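Local coordinates for BH1974 protein (Bacillus halodurans, PDB 3ON5) that probably assists maturation of a xanthine dehydrogenase, as XdhC-family relatives do by handing over the molybdenum cofactor, at residues A139-F144 against F160-S165; T228-N233 against I268-F273. One frame throughout, in Å; residues are numbered along the deposited sequence. Where two conformers were deposited one is given.

Contact 1 of 2, residues A139-F144 against F160-S165; sequences AGKSVF and FILDES
Phe144 and Ile161 form an antiparallel hydrogen-bonded pair at the open end of a beta hairpin. Phe144 N bonds Ile161 O at 2.8 Å, and Ile161 N returns a bond to Phe144 O at 2.7 Å. The two side chains lie side by side on one face of the sheet, where Phe144 CD1 meets Ile161 CD1 at 3.7 Å; both are apolar, which suits this buried face. Val143 serves the other face with both methyls. Val143 CG1, placed opposite the backbone N by chi1 of 179°, reaches Phe160 CB at 3.6 Å and lies at the edge of the Phe160 ring, while CG2 touches Leu162 CD2. Beyond the paired strands, Lys141 reaches across to Leu162: its CG packs on Leu162 CD2 at 3.7 Å, and its chain, bent at chi2 and chi4, brings NZ back to Ser142 O at 2.8 Å, with a weak bond to Leu162 O. Gly140, whose positive phi suits a residue without a side chain, ends helix 124-139 in a Schellman motif. That helix packs on Val143, Phe160 and Leu162, whereas helix 176-181 packs on Phe144 and Ile161, and strand 191-196 flanks strand 143-149 within the four-stranded sheet.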
ATOM      1  N   ALA A 139     -32.915 -11.691  10.369  1.00 58.58           N
ATOM      2  CA  ALA A 139     -34.093 -12.501  10.612  1.00 58.23           C
ATOM      3  C   ALA A 139     -34.961 -12.577   9.348  1.00 61.41           C
ATOM      4  O   ALA A 139     -35.797 -13.473   9.246  1.00 63.40           O
ATOM      5  CB  ALA A 139     -34.883 -11.920  11.777  1.00 59.72           C
ATOM      6  N   GLY A 140     -34.749 -11.651   8.406  1.00 55.01           N
ATOM      7  CA  GLY A 140     -35.502 -11.577   7.163  1.00 54.82           C
ATOM      8  C   GLY A 140     -36.637 -10.558   7.140  1.00 60.03           C
ATOM      9  O   GLY A 140     -37.345 -10.442   6.130  1.00 61.39           O
ATOM     10  N   LYS A 141     -36.818  -9.797   8.236  1.00 55.52           N
ATOM     11  CA  LYS A 141     -37.850  -8.760   8.362  1.00 56.05           C
ATOM     12  C   LYS A 141     -37.301  -7.371   7.914  1.00 59.07           C
ATOM     13  O   LYS A 141     -36.235  -6.970   8.356  1.00 57.52           O
ATOM     14  CB  LYS A 141     -38.359  -8.705   9.826  1.00 59.34           C
ATOM     15  CG  LYS A 141     -39.397  -7.616  10.168  1.00 76.27           C
ATOM     16  CD  LYS A 141     -40.830  -7.911   9.689  1.00 86.80           C
ATOM     17  CE  LYS A 141     -41.754  -6.707   9.736  1.00 86.08           C
ATOM     18  NZ  LYS A 141     -41.465  -5.723   8.649  1.00 80.29           N
ATOM     19  N   SER A 142     -38.023  -6.664   7.018  1.00 56.78           N
ATOM     20  CA  SER A 142     -37.698  -5.303   6.563  1.00 55.60           C
ATOM     21  C   SER A 142     -38.036  -4.279   7.675  1.00 58.29           C
ATOM     22  O   SER A 142     -38.880  -4.563   8.542  1.00 59.16           O
ATOM     23  CB  SER A 142     -38.451  -4.956   5.275  1.00 60.38           C
ATOM     24  OG  SER A 142     -38.146  -5.812   4.186  1.00 70.15           O
ATOM     25  N   VAL A 143     -37.383  -3.100   7.659  1.00 51.32           N
ATOM     26  CA  VAL A 143     -37.594  -2.059   8.674  1.00 50.32           C
ATOM     27  C   VAL A 143     -37.869  -0.714   7.976  1.00 54.13           C
ATOM     28  O   VAL A 143     -37.094  -0.299   7.121  1.00 53.59           O
ATOM     29  CB  VAL A 143     -36.378  -1.959   9.648  1.00 51.68           C
ATOM     30  CG1 VAL A 143     -36.574  -0.852  10.687  1.00 51.52           C
ATOM     31  CG2 VAL A 143     -36.086  -3.295  10.329  1.00 50.83           C
ATOM     32  N   PHE A 144     -38.952  -0.036   8.350  1.00 51.75           N
ATOM     33  CA  PHE A 144     -39.287   1.255   7.762  1.00 52.81           C
ATOM     34  C   PHE A 144     -38.729   2.366   8.630  1.00 55.79           C
ATOM     35  O   PHE A 144     -39.153   2.549   9.771  1.00 55.95           O
ATOM     36  CB  PHE A 144     -40.808   1.417   7.572  1.00 57.42           C
ATOM     37  CG  PHE A 144     -41.184   2.600   6.713  1.00 60.77           C
ATOM     38  CD1 PHE A 144     -41.315   3.871   7.263  1.00 66.26           C
ATOM     39  CD2 PHE A 144     -41.429   2.444   5.358  1.00 63.75           C
ATOM     40  CE1 PHE A 144     -41.655   4.967   6.463  1.00 68.54           C
ATOM     41  CE2 PHE A 144     -41.783   3.540   4.562  1.00 68.13           C
ATOM     42  CZ  PHE A 144     -41.900   4.791   5.121  1.00 67.33           C
ATOM     43  N   PHE A 160     -37.873   3.526  13.698  1.00 45.97           N
ATOM     44  CA  PHE A 160     -37.704   2.303  12.927  1.00 44.50           C
ATOM     45  C   PHE A 160     -38.968   1.489  13.122  1.00 51.22           C
ATOM     46  O   PHE A 160     -39.189   0.968  14.213  1.00 52.03           O
ATOM     47  CB  PHE A 160     -36.433   1.558  13.348  1.00 43.88           C
ATOM     48  CG  PHE A 160     -35.169   2.366  13.198  1.00 43.67           C
ATOM     49  CD1 PHE A 160     -34.472   2.384  11.990  1.00 44.30           C
ATOM     50  CD2 PHE A 160     -34.661   3.098  14.270  1.00 45.00           C
ATOM     51  CE1 PHE A 160     -33.284   3.108  11.863  1.00 43.22           C
ATOM     52  CE2 PHE A 160     -33.492   3.852  14.131  1.00 45.45           C
ATOM     53  CZ  PHE A 160     -32.813   3.854  12.930  1.00 42.04           C
ATOM     54  N   ILE A 161     -39.836   1.467  12.098  1.00 49.24           N
ATOM     55  CA  ILE A 161     -41.153   0.823  12.114  1.00 52.09           C
ATOM     56  C   ILE A 161     -41.087  -0.623  11.561  1.00 57.49           C
ATOM     57  O   ILE A 161     -40.484  -0.871  10.514  1.00 55.60           O
ATOM     58  CB  ILE A 161     -42.135   1.702  11.270  1.00 56.42           C
ATOM     59  CG1 ILE A 161     -42.146   3.179  11.767  1.00 56.53           C
ATOM     60  CG2 ILE A 161     -43.555   1.094  11.219  1.00 58.67           C
ATOM     61  CD1 ILE A 161     -42.594   4.213  10.759  1.00 60.37           C
ATOM     62  N   LEU A 162     -41.746  -1.557  12.264  1.00 56.98           N
ATOM     63  CA  LEU A 162     -41.873  -2.971  11.878  1.00 57.73           C
ATOM     64  C   LEU A 162     -43.335  -3.276  11.489  1.00 66.64           C
ATOM     65  O   LEU A 162     -43.587  -4.047  10.563  1.00 66.50           O
ATOM     66  CB  LEU A 162     -41.397  -3.894  13.012  1.00 57.13           C
ATOM     67  CG  LEU A 162     -39.908  -3.855  13.347  1.00 59.53           C
ATOM     68  CD1 LEU A 162     -39.668  -4.284  14.774  1.00 59.97           C
ATOM     69  CD2 LEU A 162     -39.082  -4.668  12.345  1.00 60.24           C
ATOM     70  N   ASP A 163     -44.287  -2.621  12.175  1.00 66.64           N
ATOM     71  CA  ASP A 163     -45.725  -2.689  11.926  1.00 69.83           C
ATOM     72  C   ASP A 163     -46.368  -1.380  12.438  1.00 76.85           C
ATOM     73  O   ASP A 163     -45.689  -0.607  13.125  1.00 75.26           O
ATOM     74  CB  ASP A 163     -46.342  -3.942  12.577  1.00 73.16           C
ATOM     75  CG  ASP A 163     -47.669  -4.383  11.973  1.00 91.58           C
ATOM     76  OD1 ASP A 163     -48.424  -3.507  11.471  1.00 93.31           O
ATOM     77  OD2 ASP A 163     -47.959  -5.599  12.006  1.00101.50           O
ATOM     78  N   GLU A 164     -47.666  -1.133  12.115  1.00 76.85           N
ATOM     79  CA  GLU A 164     -48.402   0.086  12.496  1.00 79.38           C
ATOM     80  C   GLU A 164     -48.172   0.451  13.986  1.00 85.07           C
ATOM     81  O   GLU A 164     -48.007   1.636  14.289  1.00 84.95           O
ATOM     82  CB  GLU A 164     -49.916  -0.058  12.219  1.00 83.68           C
ATOM     83  CG  GLU A 164     -50.716   1.239  12.309  1.00 93.69           C
ATOM     84  N   SER A 165     -48.104  -0.556  14.892  1.00 81.79           N
ATOM     85  CA  SER A 165     -47.926  -0.277  16.315  1.00 81.72           C
ATOM     86  C   SER A 165     -46.486  -0.507  16.798  1.00 80.86           C
ATOM     87  O   SER A 165     -46.058   0.193  17.716  1.00 80.56           O
ATOM     88  CB  SER A 165     -48.867  -1.148  17.139  1.00 87.76           C
TER

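Contact 2 of 2, residues T228-N233 against I268-F273; sequences TDWRPN and IMTHHF
Trp230 turns the edge of its six-membered ring onto the face of His272 in a T-shaped stack, the planes 88° apart and the centroids 4.9 Å from each other. A chi1 of 62°, with CG between the backbone N and the carbonyl carbon, helps to aim that edge at His272. Trp230 CZ2 sits over the centre of the imidazole, and Trp230 CH2 comes within 3.5 Å of His272 ND1. Trp230 CH2 also meets Thr270 CB at 3.8 Å, so a broad aromatic bridges both residues. His272 ND1 donates to Thr270 O at 2.9 Å, in the imidazole plane but from above the carbonyl plane. Thr270 OG1 accepts from His272 N in an ST turn and also bonds Asp276. Arg231 NH1 approaches His272 CE1 at 3.4 Å, the guanidinium almost perpendicular to the imidazole; Arg231 grips Asp229 side-on, NE to OD1 and NH2 to OD2, a salt bridge, and OD1 takes Arg231 N as well, in an Asx turn. With His272 replaced by an alanine, the indole edge is likely to lose the ring face it points at, and Thr270 O the ND1 donor. The contact joins loops following strands 223-229 and 265-268, which flank strand 200-205 in the parallel Rossmann sheet.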
ATOM      1  N   THR A 228     -27.223 -25.074  -5.185  1.00 40.25           N
ATOM      2  CA  THR A 228     -27.636 -26.449  -4.904  1.00 39.37           C
ATOM      3  C   THR A 228     -27.354 -27.320  -6.151  1.00 41.79           C
ATOM      4  O   THR A 228     -27.523 -26.887  -7.297  1.00 39.57           O
ATOM      5  CB  THR A 228     -29.084 -26.541  -4.430  1.00 43.99           C
ATOM      6  OG1 THR A 228     -29.425 -27.920  -4.197  1.00 49.31           O
ATOM      7  CG2 THR A 228     -30.074 -25.864  -5.371  1.00 40.28           C
ATOM      8  N   ASP A 229     -26.843 -28.527  -5.882  1.00 39.20           N
ATOM      9  CA  ASP A 229     -26.495 -29.570  -6.843  1.00 40.45           C
ATOM     10  C   ASP A 229     -26.448 -30.904  -6.084  1.00 47.02           C
ATOM     11  O   ASP A 229     -26.341 -30.913  -4.854  1.00 45.01           O
ATOM     12  CB  ASP A 229     -25.176 -29.239  -7.554  1.00 42.12           C
ATOM     13  CG  ASP A 229     -24.871 -30.058  -8.797  1.00 50.78           C
ATOM     14  OD1 ASP A 229     -24.501 -31.235  -8.653  1.00 49.05           O
ATOM     15  OD2 ASP A 229     -24.891 -29.484  -9.905  1.00 57.69           O
ATOM     16  N   TRP A 230     -26.586 -32.021  -6.802  1.00 46.12           N
ATOM     17  CA  TRP A 230     -26.632 -33.362  -6.236  1.00 46.78           C
ATOM     18  C   TRP A 230     -25.243 -34.033  -6.246  1.00 51.09           C
ATOM     19  O   TRP A 230     -25.110 -35.140  -5.728  1.00 52.22           O
ATOM     20  CB  TRP A 230     -27.637 -34.195  -7.041  1.00 47.17           C
ATOM     21  CG  TRP A 230     -27.274 -34.379  -8.484  1.00 48.99           C
ATOM     22  CD1 TRP A 230     -26.705 -35.480  -9.042  1.00 53.06           C
ATOM     23  CD2 TRP A 230     -27.479 -33.441  -9.557  1.00 48.94           C
ATOM     24  NE1 TRP A 230     -26.531 -35.290 -10.392  1.00 53.51           N
ATOM     25  CE2 TRP A 230     -26.997 -34.046 -10.735  1.00 54.52           C
ATOM     26  CE3 TRP A 230     -28.043 -32.151  -9.643  1.00 49.08           C
ATOM     27  CZ2 TRP A 230     -27.029 -33.399 -11.974  1.00 54.28           C
ATOM     28  CZ3 TRP A 230     -28.062 -31.508 -10.868  1.00 50.74           C
ATOM     29  CH2 TRP A 230     -27.559 -32.128 -12.013  1.00 52.88           C
ATOM     30  N   ARG A 231     -24.217 -33.359  -6.813  1.00 46.84           N
ATOM     31  CA  ARG A 231     -22.842 -33.863  -6.988  1.00 46.66           C
ATOM     32  C   ARG A 231     -21.872 -33.195  -5.992  1.00 51.24           C
ATOM     33  O   ARG A 231     -21.431 -32.059  -6.204  1.00 50.14           O
ATOM     34  CB  ARG A 231     -22.400 -33.620  -8.426  1.00 43.22           C
ATOM     35  CG  ARG A 231     -23.293 -34.359  -9.419  1.00 44.98           C
ATOM     36  CD  ARG A 231     -23.074 -33.897 -10.822  1.00 39.27           C
ATOM     37  NE  ARG A 231     -23.365 -32.477 -10.972  1.00 50.64           N
ATOM     38  CZ  ARG A 231     -23.286 -31.829 -12.122  1.00 69.34           C
ATOM     39  NH1 ARG A 231     -22.948 -32.474 -13.233  1.00 62.84           N
ATOM     40  NH2 ARG A 231     -23.544 -30.527 -12.174  1.00 52.42           N
ATOM     41  N   PRO A 232     -21.525 -33.919  -4.901  1.00 49.59           N
ATOM     42  CA  PRO A 232     -20.761 -33.301  -3.812  1.00 49.05           C
ATOM     43  C   PRO A 232     -19.393 -32.740  -4.201  1.00 54.16           C
ATOM     44  O   PRO A 232     -18.978 -31.754  -3.566  1.00 52.33           O
ATOM     45  CB  PRO A 232     -20.566 -34.444  -2.814  1.00 51.40           C
ATOM     46  CG  PRO A 232     -21.012 -35.671  -3.503  1.00 57.08           C
ATOM     47  CD  PRO A 232     -22.021 -35.241  -4.486  1.00 52.39           C
ATOM     48  N   ASN A 233     -18.696 -33.322  -5.212  1.00 52.96           N
ATOM     49  CA  ASN A 233     -17.360 -32.805  -5.526  0.50 52.96           C
ATOM     50  C   ASN A 233     -17.466 -31.527  -6.372  1.00 57.52           C
ATOM     51  O   ASN A 233     -16.501 -30.780  -6.404  1.00 58.95           O
ATOM     52  CB  ASN A 233     -16.430 -33.832  -6.197  0.50 52.43           C
ATOM     53  CG  ASN A 233     -16.705 -34.239  -7.620  0.50 66.31           C
ATOM     54  OD1 ASN A 233     -17.407 -33.568  -8.384  0.50 63.00           O
ATOM     55  ND2 ASN A 233     -16.130 -35.362  -8.017  0.50 54.97           N
ATOM     56  N   ILE A 268     -31.911 -21.873 -13.201  1.00 51.05           N
ATOM     57  CA  ILE A 268     -31.840 -23.298 -13.523  1.00 50.90           C
ATOM     58  C   ILE A 268     -30.705 -23.506 -14.529  1.00 58.31           C
ATOM     59  O   ILE A 268     -30.845 -23.137 -15.702  1.00 60.86           O
ATOM     60  CB  ILE A 268     -33.217 -23.805 -14.074  1.00 54.56           C
ATOM     61  CG1 ILE A 268     -34.411 -23.346 -13.214  1.00 54.43           C
ATOM     62  CG2 ILE A 268     -33.214 -25.302 -14.249  1.00 54.86           C
ATOM     63  CD1 ILE A 268     -35.805 -23.763 -13.755  1.00 56.43           C
HETATM   64  N   MSE A 269     -29.574 -24.083 -14.088  1.00 54.31           N
HETATM   65  CA  MSE A 269     -28.430 -24.280 -14.993  1.00 54.37           C
HETATM   66  C   MSE A 269     -27.650 -25.534 -14.628  1.00 57.62           C
HETATM   67  O   MSE A 269     -26.425 -25.478 -14.420  1.00 55.04           O
HETATM   68  CB  MSE A 269     -27.511 -23.060 -14.980  1.00 55.47           C
HETATM   69  CG  MSE A 269     -27.310 -22.439 -13.598  1.00 60.57           C
HETATM   70 SE   MSE A 269     -26.306 -20.803 -13.765  0.75 67.73          SE
HETATM   71  CE  MSE A 269     -27.312 -19.964 -15.141  1.00 66.12           C
ATOM     72  N   THR A 270     -28.371 -26.679 -14.606  1.00 55.79           N
ATOM     73  CA  THR A 270     -27.808 -27.970 -14.232  1.00 56.92           C
ATOM     74  C   THR A 270     -27.167 -28.658 -15.432  1.00 66.43           C
ATOM     75  O   THR A 270     -26.322 -29.522 -15.231  1.00 67.43           O
ATOM     76  CB  THR A 270     -28.867 -28.902 -13.603  1.00 61.87           C
ATOM     77  OG1 THR A 270     -29.744 -29.399 -14.611  1.00 61.47           O
ATOM     78  CG2 THR A 270     -29.653 -28.253 -12.476  1.00 58.00           C
ATOM     79  N   HIS A 271     -27.587 -28.302 -16.672  1.00 65.32           N
ATOM     80  CA  HIS A 271     -27.133 -28.890 -17.945  1.00 66.67           C
ATOM     81  C   HIS A 271     -27.640 -30.327 -18.081  1.00 68.83           C
ATOM     82  O   HIS A 271     -27.132 -31.074 -18.904  1.00 71.16           O
ATOM     83  CB  HIS A 271     -25.595 -28.851 -18.098  1.00 68.23           C
ATOM     84  CG  HIS A 271     -25.017 -27.473 -18.093  1.00 71.58           C
ATOM     85  ND1 HIS A 271     -25.005 -26.703 -19.232  1.00 75.00           N
ATOM     86  CD2 HIS A 271     -24.409 -26.788 -17.097  1.00 72.79           C
ATOM     87  CE1 HIS A 271     -24.411 -25.567 -18.897  1.00 73.76           C
ATOM     88  NE2 HIS A 271     -24.040 -25.566 -17.618  1.00 72.50           N
ATOM     89  N   HIS A 272     -28.633 -30.705 -17.263  1.00 63.88           N
ATOM     90  CA  HIS A 272     -29.306 -32.011 -17.216  1.00 64.04           C
ATOM     91  C   HIS A 272     -30.767 -31.790 -17.419  1.00 65.08           C
ATOM     92  O   HIS A 272     -31.408 -31.171 -16.570  1.00 63.38           O
ATOM     93  CB  HIS A 272     -29.036 -32.749 -15.893  1.00 64.45           C
ATOM     94  CG  HIS A 272     -27.632 -33.236 -15.731  1.00 68.44           C
ATOM     95  ND1 HIS A 272     -26.594 -32.366 -15.403  1.00 69.46           N
ATOM     96  CD2 HIS A 272     -27.146 -34.498 -15.789  1.00 71.41           C
ATOM     97  CE1 HIS A 272     -25.508 -33.119 -15.327  1.00 69.54           C
ATOM     98  NE2 HIS A 272     -25.791 -34.412 -15.544  1.00 71.16           N
ATOM     99  N   PHE A 273     -31.289 -32.258 -18.558  1.00 62.23           N
ATOM    100  CA  PHE A 273     -32.663 -32.061 -18.990  1.00 62.06           C
ATOM    101  C   PHE A 273     -33.674 -32.533 -17.942  1.00 66.29           C
ATOM    102  O   PHE A 273     -34.523 -31.743 -17.539  1.00 65.50           O
ATOM    103  CB  PHE A 273     -32.921 -32.788 -20.312  1.00 65.02           C
ATOM    104  CG  PHE A 273     -34.241 -32.415 -20.947  1.00 66.59           C
ATOM    105  CD1 PHE A 273     -35.402 -33.132 -20.657  1.00 68.49           C
ATOM    106  CD2 PHE A 273     -34.325 -31.358 -21.849  1.00 67.84           C
ATOM    107  CE1 PHE A 273     -36.621 -32.777 -21.230  1.00 69.97           C
ATOM    108  CE2 PHE A 273     -35.544 -31.022 -22.442  1.00 71.40           C
ATOM    109  CZ  PHE A 273     -36.682 -31.732 -22.129  1.00 69.86           C
TER

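The two contacts follow one another along the chain: contact 1 closes at residue 165 before contact 2 opens at 228. Their centres lie about 37 Å apart and their nearest atoms about 20 Å, so they do not touch, and they share no sheet. Contact 1 belongs to the central region, where adjacent antiparallel strands 143-149 and 155-161 form a hairpin; contact 2 belongs to the XdhC Rossmann domain and joins loops following two non-adjacent parallel strands. Contact 1 combines backbone pairing with side-chain packing, whereas contact 2 has no hydrogen bond across its segments and meets through side chains. Residues of 268-273 also meet a second subunit, whereas no other chain of the assembly touches contact 1.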